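Local coordinates for hypothetical protein (Lactobacillus plantarum, PDB 2IAY) that is of unknown function but probably has a role in amino-acid metabolism, at residues T62-A65 and D66-F70. Residues are numbered along the deposited sequence; the frame is centred on the assembly and turned at random.
Sequences TVNA and DLTGF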
ATOM      1  N   THR A  62      -4.938   1.029  -3.637  1.00  7.20           N
ATOM      2  CA  THR A  62      -5.932   1.776  -4.441  1.00  7.44           C
ATOM      3  C   THR A  62      -6.804   2.577  -3.505  1.00  7.34           C
ATOM      4  O   THR A  62      -7.298   2.050  -2.534  1.00  8.26           O
ATOM      5  CB  THR A  62      -6.798   0.833  -5.303  1.00  9.19           C
ATOM      6  OG1 THR A  62      -5.950   0.117  -6.186  1.00 15.60           O
ATOM      7  CG2 THR A  62      -7.789   1.610  -6.149  1.00 11.15           C
ATOM      8  N   VAL A  63      -7.024   3.829  -3.835  1.00  6.94           N
ATOM      9  CA  VAL A  63      -8.016   4.669  -3.180  1.00  6.63           C
ATOM     10  C   VAL A  63      -9.204   4.866  -4.094  1.00  6.71           C
ATOM     11  O   VAL A  63      -9.028   5.102  -5.296  1.00  7.14           O
ATOM     12  CB  VAL A  63      -7.424   6.055  -2.780  1.00  6.68           C
ATOM     13  CG1 VAL A  63      -8.438   6.943  -2.056  1.00  8.04           C
ATOM     14  CG2 VAL A  63      -6.168   5.891  -1.884  1.00  8.19           C
ATOM     15  N   ASN A  64     -10.408   4.737  -3.553  1.00  6.18           N
ATOM     16  CA  ASN A  64     -11.595   4.866  -4.388  1.00  6.95           C
ATOM     17  C   ASN A  64     -11.757   6.288  -4.937  1.00  7.58           C
ATOM     18  O   ASN A  64     -11.127   7.252  -4.473  1.00  6.98           O
ATOM     19  CB  ASN A  64     -12.846   4.313  -3.693  1.00  7.39           C
ATOM     20  CG  ASN A  64     -13.297   5.100  -2.503  1.00  8.00           C
ATOM     21  OD1 ASN A  64     -12.856   6.208  -2.243  1.00  9.86           O
ATOM     22  ND2 ASN A  64     -14.240   4.508  -1.738  1.00 11.26           N
ATOM     23  N   ALA A  65     -12.605   6.435  -5.941  1.00  7.16           N
ATOM     24  CA  ALA A  65     -12.770   7.700  -6.633  1.00  6.67           C
ATOM     25  C   ALA A  65     -13.314   8.781  -5.714  1.00  6.99           C
ATOM     26  O   ALA A  65     -13.049   9.971  -5.887  1.00  7.96           O
ATOM     27  CB  ALA A  65     -13.663   7.528  -7.861  1.00  8.85           C
ATOM     28  N   ASP A  66     -14.074   8.387  -4.692  1.00  6.46           N
ATOM     29  CA  ASP A  66     -14.654   9.336  -3.760  1.00  7.10           C
ATOM     30  C   ASP A  66     -13.691   9.775  -2.648  1.00  7.27           C
ATOM     31  O   ASP A  66     -14.024  10.681  -1.855  1.00  7.69           O
ATOM     32  CB  ASP A  66     -15.934   8.767  -3.128  1.00  9.01           C
ATOM     33  CG  ASP A  66     -17.134   8.876  -4.053  1.00 12.85           C
ATOM     34  OD1 ASP A  66     -17.010   9.219  -5.248  1.00 14.46           O
ATOM     35  OD2 ASP A  66     -18.205   8.767  -3.521  1.00 20.17           O
ATOM     36  N   LEU A  67     -12.516   9.158  -2.587  1.00  6.75           N
ATOM     37  CA  LEU A  67     -11.495   9.493  -1.604  1.00  6.45           C
ATOM     38  C   LEU A  67     -11.857   9.114  -0.169  1.00  7.33           C
ATOM     39  O   LEU A  67     -11.285   9.635   0.763  1.00  8.99           O
ATOM     40  CB  LEU A  67     -11.020  10.958  -1.705  1.00  6.65           C
ATOM     41  CG  LEU A  67     -10.468  11.375  -3.049  1.00  7.12           C
ATOM     42  CD1 LEU A  67     -10.261  12.885  -3.090  1.00  8.09           C
ATOM     43  CD2 LEU A  67      -9.141  10.685  -3.358  1.00 12.41           C
ATOM     44  N   THR A  68     -12.782   8.164  -0.028  1.00  7.12           N
ATOM     45  CA  THR A  68     -13.307   7.802   1.281  1.00  6.84           C
ATOM     46  C   THR A  68     -13.002   6.347   1.673  1.00  7.07           C
ATOM     47  O   THR A  68     -13.321   5.975   2.793  1.00  9.79           O
ATOM     48  CB  THR A  68     -14.819   7.974   1.316  1.00  9.43           C
ATOM     49  OG1 THR A  68     -15.353   7.191   0.251  1.00 11.77           O
ATOM     50  CG2 THR A  68     -15.221   9.428   1.210  1.00 12.49           C
ATOM     51  N   GLY A  69     -12.376   5.569   0.802  1.00  6.50           N
ATOM     52  CA  GLY A  69     -12.013   4.208   1.168  1.00  8.00           C
ATOM     53  C   GLY A  69     -10.823   3.741   0.370  1.00  6.98           C
ATOM     54  O   GLY A  69     -10.499   4.346  -0.646  1.00  7.23           O
ATOM     55  N   PHE A  70     -10.143   2.695   0.855  1.00  6.68           N
ATOM     56  CA  PHE A  70      -8.956   2.200   0.184  1.00  6.91           C
ATOM     57  C   PHE A  70      -8.858   0.694   0.305  1.00  6.21           C
ATOM     58  O   PHE A  70      -9.592   0.042   1.049  1.00  7.69           O
ATOM     59  CB  PHE A  70      -7.656   2.901   0.631  1.00  6.71           C
ATOM     60  CG  PHE A  70      -7.016   2.418   1.923  1.00  6.42           C
ATOM     61  CD1 PHE A  70      -7.654   2.506   3.159  1.00  8.53           C
ATOM     62  CD2 PHE A  70      -5.690   2.012   1.929  1.00  7.15           C
ATOM     63  CE1 PHE A  70      -7.006   2.134   4.318  1.00  8.20           C
ATOM     64  CE2 PHE A  70      -5.054   1.647   3.091  1.00  7.28           C
ATOM     65  CZ  PHE A  70      -5.707   1.718   4.293  1.00  7.83           C
TER
HETATM   66  O   HOH W   1     -15.521  10.649  -7.184  1.00 11.77           O
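Asp66 comes up against Asn64 at the start of the turn, its CB 4.1 Å from Asn64 OD1. A water donates to Asp66 OD1 at 2.8 Å and, more weakly, to Ala65 O, so the carboxylate is tied back to the peptide beside it on the exposed tip of the loop. Next comes Leu67, whose N donates to Asn64 O over 3.0 Å and closes a type I turn from Asn64 to Leu67. CD2 of Leu67 lies 4.0 Å from CG1 of Val63, an apolar contact, and both residues also touch Leu28 of helix 25-30. Leu67 itself takes up left-handed backbone angles (phi 69°, psi 22°), turning the chain for its return. This is the connection of a beta hairpin, joining antiparallel strands 57-63 and 70-76 at one edge of the four-stranded sheet. At Thr68 the backbone N reaches Asn64 OD1 at 3.0 Å, in the carbonyl plane and on a lone pair. Asn64 can offer that oxygen because its CG sits between backbone N and carbonyl carbon (chi1 68°), folding the amide inward over the loop. Gly69 N adds a weak bond to the same oxygen, while Gly69 O accepts a nearly straight bond from Asn64 N at 2.9 Å. An alanine in place of Asn64 would remove the amide, and the N-H groups of Thr68 and Gly69 would probably lose their shared acceptor, leaving the loop less firmly held. Phe70 then pairs with Val63 as an antiparallel non-hydrogen-bonded pair, its CB 4.2 Å from Val63 CG2 and its CA-H facing Thr62 O.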